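Local coordinates for glucanase (Clostridium thermocellum, PDB 5GXX), which probably hydrolyses internal beta-1,4-glucosidic bonds of cellulose, as a family 9 endoglucanase of the clostridial cellulosome, at residues 255-260 with 313-318; 65-70 with 201-206; 240-245 with 294-299. The protein carries 1 engineered substitution. All blocks are in the same frame, centred on the assembly; numbering follows the deposited sequence.

Interaction 1 of 3, residues 255-260 with 313-318; sequences LLARAT and FVYADS
Ala257 and Tyr315 make the buried half of this contact between two helices of the family 9 catalytic (alpha/alpha)6 barrel. The methyl of Ala257 meets the edge of the phenol, CB to Tyr315 CE1 4.4 Å, near the plane of the ring. Alanine suits this place because its single methyl lets the helices approach while still touching the ring edge, and the Tyr315 hydroxyl reaches on to His266 and Gln270. The helix segments run nearly parallel, at 19° with axes 10.4 Å apart, so side chains must bridge most of the space.

The solvent-facing side is instead made by an exposed arginine and a water. Arg258 CD passes 3.9 Å from CB of Ser318, a residue modelled in two conformers. A turn about the CG-CD bond (chi3 66°) then carries the guanidinium toward Val314, whose side chain that of Arg258 crosses at about a right angle, Arg258 NH1 coming 4.0 Å from Val314 CG1. A water donates to Val314 O at 2.9 Å and takes a weak bond from Arg258 NH1, linking the two segments, between which no direct hydrogen bond is found. Arginine suits this exposed position because its methylenes pack while its charge finds Glu74 in a salt bridge. Helix 58-75, which carries Glu74, thus flanks the pair, helix 263-276 touches Ala257, and helix 412-429 packs on Phe313.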
loop_
_atom_site.group_PDB
_atom_site.type_symbol
_atom_site.label_atom_id
_atom_site.label_comp_id
_atom_site.label_asym_id
_atom_site.label_seq_id
_atom_site.Cartn_x
_atom_site.Cartn_y
_atom_site.Cartn_z
ATOM N N LEU A 255 -25.468 -52.941 -18.848
ATOM C CA LEU A 255 -25.301 -53.148 -20.278
ATOM C C LEU A 255 -24.954 -54.600 -20.583
ATOM O O LEU A 255 -25.430 -55.145 -21.575
ATOM C CB LEU A 255 -24.218 -52.214 -20.841
ATOM C CG LEU A 255 -24.518 -50.716 -20.787
ATOM C CD1 LEU A 255 -23.258 -49.929 -21.140
ATOM C CD2 LEU A 255 -25.699 -50.324 -21.678
ATOM N N LEU A 256 -24.138 -55.236 -19.746
ATOM C CA LEU A 256 -23.738 -56.629 -19.970
ATOM C C LEU A 256 -24.825 -57.650 -19.634
ATOM O O LEU A 256 -24.842 -58.748 -20.196
ATOM C CB LEU A 256 -22.474 -56.959 -19.180
ATOM C CG LEU A 256 -21.139 -56.438 -19.725
ATOM C CD1 LEU A 256 -20.034 -57.048 -18.878
ATOM C CD2 LEU A 256 -20.940 -56.852 -21.187
ATOM N N ALA A 257 -25.719 -57.288 -18.711
ATOM C CA ALA A 257 -26.929 -58.067 -18.453
ATOM C C ALA A 257 -27.788 -58.097 -19.708
ATOM O O ALA A 257 -28.242 -59.166 -20.123
ATOM C CB ALA A 257 -27.724 -57.471 -17.292
ATOM N N ARG A 258 -28.008 -56.930 -20.309
ATOM C CA ARG A 258 -28.769 -56.875 -21.555
ATOM C C ARG A 258 -28.061 -57.623 -22.693
ATOM O O ARG A 258 -28.695 -58.399 -23.417
ATOM C CB ARG A 258 -29.142 -55.435 -21.911
ATOM C CG ARG A 258 -30.036 -55.279 -23.129
ATOM C CD ARG A 258 -30.561 -53.860 -23.233
ATOM N NE ARG A 258 -29.466 -52.920 -23.489
ATOM C CZ ARG A 258 -29.585 -51.599 -23.493
ATOM N NH1 ARG A 258 -30.754 -51.025 -23.264
ATOM N NH2 ARG A 258 -28.521 -50.851 -23.748
ATOM N N ALA A 259 -26.748 -57.447 -22.819
ATOM C CA ALA A 259 -26.003 -58.021 -23.949
ATOM C C ALA A 259 -25.792 -59.536 -23.936
ATOM O O ALA A 259 -25.909 -60.171 -24.988
ATOM C CB ALA A 259 -24.671 -57.303 -24.151
ATOM N N THR A 260 -25.464 -60.112 -22.782
ATOM C CA THR A 260 -25.209 -61.549 -22.683
ATOM C C THR A 260 -26.408 -62.310 -22.126
ATOM O O THR A 260 -26.521 -63.523 -22.319
ATOM C CB THR A 260 -23.995 -61.881 -21.789
ATOM O OG1 THR A 260 -24.315 -61.589 -20.421
ATOM C CG2 THR A 260 -22.751 -61.099 -22.225
ATOM N N PHE A 313 -34.055 -46.716 -14.962
ATOM C CA PHE A 313 -34.944 -46.696 -16.124
ATOM C C PHE A 313 -34.431 -47.669 -17.192
ATOM O O PHE A 313 -35.209 -48.438 -17.764
ATOM C CB PHE A 313 -35.040 -45.293 -16.751
ATOM C CG PHE A 313 -35.948 -44.309 -16.040
ATOM C CD1 PHE A 313 -37.242 -44.628 -15.626
ATOM C CD2 PHE A 313 -35.515 -43.002 -15.864
ATOM C CE1 PHE A 313 -38.055 -43.686 -15.002
ATOM C CE2 PHE A 313 -36.328 -42.025 -15.283
ATOM C CZ PHE A 313 -37.608 -42.364 -14.847
ATOM N N VAL A 314 -33.136 -47.607 -17.500
ATOM C CA VAL A 314 -32.567 -48.455 -18.549
ATOM C C VAL A 314 -32.733 -49.930 -18.178
ATOM O O VAL A 314 -33.134 -50.751 -19.005
ATOM C CB VAL A 314 -31.090 -48.105 -18.845
ATOM C CG1 VAL A 314 -30.468 -49.152 -19.786
ATOM C CG2 VAL A 314 -30.945 -46.725 -19.470
ATOM N N TYR A 315 -32.476 -50.265 -16.918
ATOM C CA TYR A 315 -32.591 -51.641 -16.481
ATOM C C TYR A 315 -34.053 -52.096 -16.497
ATOM O O TYR A 315 -34.373 -53.161 -17.032
ATOM C CB TYR A 315 -31.948 -51.865 -15.110
ATOM C CG TYR A 315 -31.944 -53.343 -14.782
ATOM C CD1 TYR A 315 -31.156 -54.239 -15.529
ATOM C CD2 TYR A 315 -32.746 -53.855 -13.754
ATOM C CE1 TYR A 315 -31.184 -55.596 -15.280
ATOM C CE2 TYR A 315 -32.760 -55.227 -13.483
ATOM C CZ TYR A 315 -31.972 -56.080 -14.245
ATOM O OH TYR A 315 -31.964 -57.436 -14.003
ATOM N N ALA A 316 -34.945 -51.286 -15.944
ATOM C CA ALA A 316 -36.366 -51.629 -15.948
ATOM C C ALA A 316 -36.887 -51.840 -17.367
ATOM O O ALA A 316 -37.653 -52.761 -17.623
ATOM C CB ALA A 316 -37.177 -50.550 -15.246
ATOM N N ASP A 317 -36.478 -50.985 -18.295
ATOM C CA ASP A 317 -36.927 -51.115 -19.678
ATOM C C ASP A 317 -36.390 -52.358 -20.373
ATOM O O ASP A 317 -36.934 -52.764 -21.410
ATOM C CB ASP A 317 -36.510 -49.882 -20.476
ATOM C CG ASP A 317 -37.399 -48.691 -20.209
ATOM O OD1 ASP A 317 -38.505 -48.884 -19.654
ATOM O OD2 ASP A 317 -36.993 -47.564 -20.559
ATOM N N SER A 318 -35.339 -52.955 -19.816
ATOM C CA SER A 318 -34.653 -54.075 -20.465
ATOM C C SER A 318 -35.092 -55.436 -19.932
ATOM O O SER A 318 -34.627 -56.468 -20.422
ATOM C CB SER A 318 -33.140 -53.947 -20.299
ATOM O OG SER A 318 -32.754 -54.320 -18.989
HETATM O O HOH W 1 -33.497 -50.745 -21.842
#

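Interaction 2 of 3, residues 65-70 with 201-206; sequences AAMLGW and LLWAST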
loop_
_atom_site.group_PDB
_atom_site.type_symbol
_atom_site.label_atom_id
_atom_site.label_comp_id
_atom_site.label_asym_id
_atom_site.label_seq_id
_atom_site.Cartn_x
_atom_site.Cartn_y
_atom_site.Cartn_z
ATOM N N ALA A 65 -19.625 -36.757 -21.355
ATOM C CA ALA A 65 -19.872 -37.048 -22.768
ATOM C C ALA A 65 -20.384 -38.470 -23.003
ATOM O O ALA A 65 -21.340 -38.664 -23.759
ATOM C CB ALA A 65 -18.596 -36.808 -23.574
ATOM N N ALA A 66 -19.783 -39.463 -22.345
ATOM C CA ALA A 66 -20.243 -40.848 -22.452
ATOM C C ALA A 66 -21.708 -40.989 -22.034
ATOM O O ALA A 66 -22.496 -41.667 -22.686
ATOM C CB ALA A 66 -19.361 -41.787 -21.635
ATOM N N MET A 67 -22.079 -40.325 -20.944
ATOM C CA MET A 67 -23.461 -40.400 -20.468
ATOM C C MET A 67 -24.425 -39.669 -21.396
ATOM O O MET A 67 -25.539 -40.162 -21.577
ATOM C CB MET A 67 -23.548 -39.788 -19.079
ATOM C CG MET A 67 -22.809 -40.540 -18.003
ATOM S SD MET A 67 -23.312 -42.248 -17.857
ATOM C CE MET A 67 -24.934 -42.127 -17.091
ATOM N N LEU A 68 -24.019 -38.557 -22.006
ATOM C CA LEU A 68 -24.837 -37.928 -23.050
ATOM C C LEU A 68 -25.013 -38.864 -24.245
ATOM O O LEU A 68 -26.111 -38.945 -24.810
ATOM C CB LEU A 68 -24.263 -36.585 -23.502
ATOM C CG LEU A 68 -24.241 -35.466 -22.455
ATOM C CD1 LEU A 68 -23.962 -34.117 -23.129
ATOM C CD2 LEU A 68 -25.522 -35.361 -21.617
ATOM N N GLY A 69 -23.936 -39.575 -24.596
ATOM C CA GLY A 69 -23.991 -40.582 -25.653
ATOM C C GLY A 69 -24.953 -41.690 -25.277
ATOM O O GLY A 69 -25.776 -42.107 -26.106
ATOM N N TRP A 70 -24.886 -42.136 -24.022
ATOM C CA TRP A 70 -25.738 -43.231 -23.565
ATOM C C TRP A 70 -27.195 -42.781 -23.637
ATOM O O TRP A 70 -28.051 -43.573 -24.043
ATOM C CB TRP A 70 -25.324 -43.714 -22.168
ATOM C CG TRP A 70 -25.925 -45.027 -21.729
ATOM C CD1 TRP A 70 -26.672 -45.875 -22.485
ATOM C CD2 TRP A 70 -25.800 -45.648 -20.436
ATOM N NE1 TRP A 70 -27.045 -46.974 -21.743
ATOM C CE2 TRP A 70 -26.518 -46.859 -20.482
ATOM C CE3 TRP A 70 -25.185 -45.272 -19.228
ATOM C CZ2 TRP A 70 -26.615 -47.713 -19.376
ATOM C CZ3 TRP A 70 -25.270 -46.120 -18.142
ATOM C CH2 TRP A 70 -26.002 -47.316 -18.211
ATOM N N LEU A 201 -11.843 -49.731 -17.872
ATOM C CA LEU A 201 -11.573 -50.688 -18.951
ATOM C C LEU A 201 -12.804 -51.522 -19.278
ATOM O O LEU A 201 -13.068 -51.784 -20.450
ATOM C CB LEU A 201 -10.363 -51.589 -18.661
ATOM C CG LEU A 201 -9.023 -50.877 -18.501
ATOM C CD1 LEU A 201 -7.973 -51.949 -18.132
ATOM C CD2 LEU A 201 -8.632 -50.146 -19.786
ATOM N N LEU A 202 -13.524 -51.951 -18.245
ATOM C CA LEU A 202 -14.817 -52.610 -18.424
ATOM C C LEU A 202 -15.810 -51.781 -19.234
ATOM O O LEU A 202 -16.416 -52.274 -20.187
ATOM C CB LEU A 202 -15.452 -52.908 -17.057
ATOM C CG LEU A 202 -16.856 -53.523 -17.080
ATOM C CD1 LEU A 202 -16.889 -54.850 -17.830
ATOM C CD2 LEU A 202 -17.326 -53.690 -15.639
ATOM N N TRP A 203 -16.002 -50.536 -18.814
ATOM C CA TRP A 203 -16.936 -49.598 -19.433
ATOM C C TRP A 203 -16.557 -49.354 -20.885
ATOM O O TRP A 203 -17.397 -49.456 -21.774
ATOM C CB TRP A 203 -16.897 -48.310 -18.603
ATOM C CG TRP A 203 -17.677 -47.084 -18.982
ATOM C CD1 TRP A 203 -17.139 -45.867 -19.240
ATOM C CD2 TRP A 203 -19.106 -46.904 -19.015
ATOM N NE1 TRP A 203 -18.124 -44.929 -19.465
ATOM C CE2 TRP A 203 -19.344 -45.541 -19.323
ATOM C CE3 TRP A 203 -20.200 -47.747 -18.802
ATOM C CZ2 TRP A 203 -20.631 -45.011 -19.450
ATOM C CZ3 TRP A 203 -21.474 -47.216 -18.944
ATOM C CH2 TRP A 203 -21.678 -45.866 -19.252
ATOM N N ALA A 204 -15.278 -49.095 -21.138
ATOM C CA ALA A 204 -14.852 -48.815 -22.499
ATOM C C ALA A 204 -14.962 -50.041 -23.412
ATOM O O ALA A 204 -15.483 -49.930 -24.528
ATOM C CB ALA A 204 -13.432 -48.270 -22.490
ATOM N N SER A 205 -14.491 -51.201 -22.949
ATOM C CA SER A 205 -14.583 -52.424 -23.751
ATOM C C SER A 205 -16.039 -52.807 -24.034
ATOM O O SER A 205 -16.352 -53.278 -25.129
ATOM C CB SER A 205 -13.788 -53.596 -23.142
ATOM O OG SER A 205 -14.206 -53.914 -21.822
ATOM N N THR A 206 -16.931 -52.583 -23.064
ATOM C CA THR A 206 -18.350 -52.886 -23.239
ATOM C C THR A 206 -18.938 -52.020 -24.346
ATOM O O THR A 206 -19.616 -52.529 -25.236
ATOM C CB THR A 206 -19.127 -52.696 -21.912
ATOM O OG1 THR A 206 -18.625 -53.636 -20.960
ATOM C CG2 THR A 206 -20.629 -52.896 -22.096
#
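Trp203 turns the edge of its indole onto the face of Trp70 in an offset edge-to-face stack, within the (alpha/alpha)6 barrel that family 9 glycosidases share. The six-membered rings have centroids 5.5 Å apart and planes at 67°, and the outermost corner, Trp203 CH2, comes within 3.6 Å of Trp70 CE3. Large aromatics suit both places: the segment axes lie 13.1 Å apart and are inclined at 39°, a separation that the two indoles bridge. Trp203 does its share by holding CG anti to its backbone N (chi1 177°), which throws the indole out toward helix 58-75.

Ala66, one turn before Trp70, adds its methyl beside the same indole, with CB 4.0 Å from Trp203 NE1; a small residue suits the place because the indole comes close to helix 58-75 here. The polar ends are satisfied in this buried setting, Trp203 NE1 by Gln147 and Trp70 NE1 by Glu74, while Trp207 stacks edge-to-face with both tryptophans. Met67 has a flexible thioether, and two successive bends fold it so that its sulfur lies beside Trp203. The two side chains cross at about a right angle in a Met-aromatic contact, Met67 SD 4.2 Å from Trp203 CZ2.

Interaction 3 of 3, residues 240-245 with 294-299; sequences QWAHCW and AHLDTW
The 240-245 and 294-299 backbones are both loops, without regular helix or strand, and draw nearest at Trp241 and Leu296, whose CA atoms are 7.2 Å apart. Trp241 is almost fully extended, whereas Leu296 has helix-like backbone angles between more extended neighbours, a local bend from which its side chain points at the other loop. No hydrogen bond joins the two segments, so side-chain packing carries the contact.

Leu296 lays its branched end over one face of the Trp241 indole. Its CD2 stands 3.6 Å from the centroid of the six-membered ring and only 15° off the ring normal, a clear CH-pi contact, while CD1 reaches the same ring farther along, 3.7 Å from Trp241 CE3. Leucine suits the spot because its forked tip spreads two methyls over a flat aromatic surface. The fork is carried there by CG lying anti to the backbone N (chi1 -179°). Leu296 CD2 also fits against Ala242, 3.6 Å from its N and 3.8 Å from its CB, so one methyl touches both the indole and the backbone that follows it. A small residue is apt at Ala242, whose methyl also meets Trp276 and Tyr304.

Asp297 approaches the far corner of the indole obliquely, its CG 4.0 Å from Trp241 CH2. Trp241 is placed further by an edge-to-face stack with Tyr304 and by its carbonyl O, which accepts from Trp276 NE1.

The two loops lead into helices 249-260 and 301-318, and the first stops just short of the calcium ligand Asp246. Such loops at the starts of barrel helices are consistent with the rim of the (alpha/alpha)6 fold, the kind of region that forms the substrate cleft in family 9 enzymes.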
loop_
_atom_site.group_PDB
_atom_site.type_symbol
_atom_site.label_atom_id
_atom_site.label_comp_id
_atom_site.label_asym_id
_atom_site.label_seq_id
_atom_site.Cartn_x
_atom_site.Cartn_y
_atom_site.Cartn_z
ATOM N N GLN A 240 -22.614 -50.706 -3.353
ATOM C CA GLN A 240 -23.145 -49.677 -2.450
ATOM C C GLN A 240 -22.534 -48.301 -2.751
ATOM O O GLN A 240 -21.881 -47.677 -1.904
ATOM C CB GLN A 240 -22.920 -50.087 -0.993
ATOM C CG GLN A 240 -23.588 -51.391 -0.603
ATOM C CD GLN A 240 -23.436 -51.710 0.867
ATOM O OE1 GLN A 240 -22.933 -50.905 1.658
ATOM N NE2 GLN A 240 -23.874 -52.905 1.243
ATOM N N TRP A 241 -22.717 -47.866 -3.993
ATOM C CA TRP A 241 -22.310 -46.540 -4.418
ATOM C C TRP A 241 -23.106 -46.234 -5.690
ATOM O O TRP A 241 -23.997 -47.007 -6.049
ATOM C CB TRP A 241 -20.778 -46.463 -4.592
ATOM C CG TRP A 241 -20.247 -45.050 -4.534
ATOM C CD1 TRP A 241 -19.730 -44.327 -5.568
ATOM C CD2 TRP A 241 -20.166 -44.204 -3.375
ATOM N NE1 TRP A 241 -19.337 -43.083 -5.137
ATOM C CE2 TRP A 241 -19.622 -42.970 -3.801
ATOM C CE3 TRP A 241 -20.503 -44.363 -2.023
ATOM C CZ2 TRP A 241 -19.381 -41.910 -2.918
ATOM C CZ3 TRP A 241 -20.297 -43.285 -1.150
ATOM C CH2 TRP A 241 -19.745 -42.075 -1.607
ATOM N N ALA A 242 -22.802 -45.117 -6.344
ATOM C CA ALA A 242 -23.423 -44.709 -7.597
ATOM C C ALA A 242 -22.467 -44.824 -8.775
ATOM O O ALA A 242 -21.274 -44.548 -8.655
ATOM C CB ALA A 242 -23.902 -43.262 -7.530
ATOM N N HIS A 243 -23.038 -45.162 -9.927
ATOM C CA HIS A 243 -22.438 -44.846 -11.214
ATOM C C HIS A 243 -22.061 -43.368 -11.212
ATOM O O HIS A 243 -22.896 -42.522 -10.914
ATOM C CB HIS A 243 -23.498 -45.094 -12.277
ATOM C CG HIS A 243 -22.979 -45.070 -13.678
ATOM N ND1 HIS A 243 -22.430 -46.186 -14.275
ATOM C CD2 HIS A 243 -22.923 -44.077 -14.598
ATOM C CE1 HIS A 243 -22.058 -45.873 -15.505
ATOM N NE2 HIS A 243 -22.352 -44.604 -15.732
ATOM N N CYS A 244 -20.810 -43.067 -11.555
ATOM C CA CYS A 244 -20.344 -41.686 -11.564
ATOM C C CYS A 244 -19.026 -41.549 -12.319
ATOM O O CYS A 244 -18.465 -42.542 -12.804
ATOM C CB CYS A 244 -20.150 -41.210 -10.120
ATOM S SG CYS A 244 -18.830 -42.092 -9.207
ATOM N N TRP A 245 -18.526 -40.320 -12.379
ATOM C CA TRP A 245 -17.278 -40.018 -13.097
ATOM C C TRP A 245 -16.104 -40.922 -12.733
ATOM O O TRP A 245 -15.229 -41.126 -13.570
ATOM C CB TRP A 245 -16.863 -38.550 -12.931
ATOM C CG TRP A 245 -16.612 -38.197 -11.485
ATOM C CD1 TRP A 245 -17.522 -37.720 -10.576
ATOM C CD2 TRP A 245 -15.386 -38.365 -10.764
ATOM N NE1 TRP A 245 -16.942 -37.581 -9.339
ATOM C CE2 TRP A 245 -15.624 -37.954 -9.432
ATOM C CE3 TRP A 245 -14.105 -38.807 -11.112
ATOM C CZ2 TRP A 245 -14.631 -37.981 -8.445
ATOM C CZ3 TRP A 245 -13.117 -38.827 -10.136
ATOM C CH2 TRP A 245 -13.388 -38.425 -8.820
ATOM N N ALA A 294 -32.739 -40.182 -2.254
ATOM C CA ALA A 294 -31.665 -41.134 -1.935
ATOM C C ALA A 294 -30.420 -40.268 -1.848
ATOM O O ALA A 294 -30.108 -39.555 -2.810
ATOM C CB ALA A 294 -31.558 -42.248 -3.012
ATOM N N HIS A 295 -29.745 -40.295 -0.699
ATOM C CA HIS A 295 -28.698 -39.321 -0.376
ATOM C C HIS A 295 -27.366 -40.035 -0.101
ATOM O O HIS A 295 -27.098 -40.545 1.004
ATOM C CB HIS A 295 -29.142 -38.481 0.832
ATOM C CG HIS A 295 -28.494 -37.132 0.923
ATOM N ND1 HIS A 295 -27.181 -36.966 1.316
ATOM C CD2 HIS A 295 -28.992 -35.888 0.715
ATOM C CE1 HIS A 295 -26.896 -35.678 1.322
ATOM N NE2 HIS A 295 -27.970 -35.000 0.947
ATOM N N LEU A 296 -26.543 -40.121 -1.140
ATOM C CA LEU A 296 -25.373 -40.988 -1.057
ATOM C C LEU A 296 -24.228 -40.413 -0.240
ATOM O O LEU A 296 -23.543 -41.170 0.461
ATOM C CB LEU A 296 -24.880 -41.410 -2.453
ATOM C CG LEU A 296 -23.665 -42.353 -2.526
ATOM C CD1 LEU A 296 -24.105 -43.726 -2.012
ATOM C CD2 LEU A 296 -23.153 -42.380 -3.956
ATOM N N ASP A 297 -24.030 -39.100 -0.347
ATOM C CA ASP A 297 -22.864 -38.470 0.245
ATOM C C ASP A 297 -23.169 -36.994 0.382
ATOM O O ASP A 297 -24.120 -36.503 -0.216
ATOM C CB ASP A 297 -21.664 -38.689 -0.687
ATOM C CG ASP A 297 -20.310 -38.475 -0.007
ATOM O OD1 ASP A 297 -20.141 -38.767 1.191
ATOM O OD2 ASP A 297 -19.383 -37.996 -0.684
ATOM N N THR A 298 -22.323 -36.297 1.134
ATOM C CA THR A 298 -22.418 -34.853 1.335
ATOM C C THR A 298 -22.339 -34.093 0.010
ATOM O O THR A 298 -23.057 -33.112 -0.162
ATOM C CB THR A 298 -21.236 -34.413 2.226
ATOM O OG1 THR A 298 -21.335 -35.102 3.478
ATOM C CG2 THR A 298 -21.206 -32.919 2.468
ATOM N N TRP A 299 -21.513 -34.570 -0.917
ATOM C CA TRP A 299 -21.219 -33.861 -2.164
ATOM C C TRP A 299 -22.064 -34.402 -3.306
ATOM O O TRP A 299 -22.081 -35.605 -3.566
ATOM C CB TRP A 299 -19.720 -33.948 -2.482
ATOM C CG TRP A 299 -18.898 -33.423 -1.337
ATOM C CD1 TRP A 299 -18.549 -32.127 -1.102
ATOM C CD2 TRP A 299 -18.362 -34.186 -0.250
ATOM N NE1 TRP A 299 -17.822 -32.035 0.067
ATOM C CE2 TRP A 299 -17.699 -33.286 0.611
ATOM C CE3 TRP A 299 -18.391 -35.546 0.087
ATOM C CZ2 TRP A 299 -17.055 -33.703 1.783
ATOM C CZ3 TRP A 299 -17.743 -35.968 1.254
ATOM C CH2 TRP A 299 -17.082 -35.043 2.084
#

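In the fold
Interactions 1 and 2, with centres 14 Å apart, meet through Leu255, whose CD2 packs 3.6 Å from Trp70 CZ2 and whose CD1 lies 3.9 Å from Trp203 CZ3. Interaction 2 also touches interaction 3, 19 Å away between centres: His243 brings CE1 to 3.7 Å from Trp203 CZ3. Interactions 1 and 3 stay about 7 Å apart at their nearest atoms, yet they share two helical connections, since each loop of 3 leads into a helix of 1. A calcium ion lies about 8 Å from the Trp203 side chain and about 10 Å from that of Trp241; its ligands Glu200 and Asp246 directly adjoin segments 201-206 and 240-245.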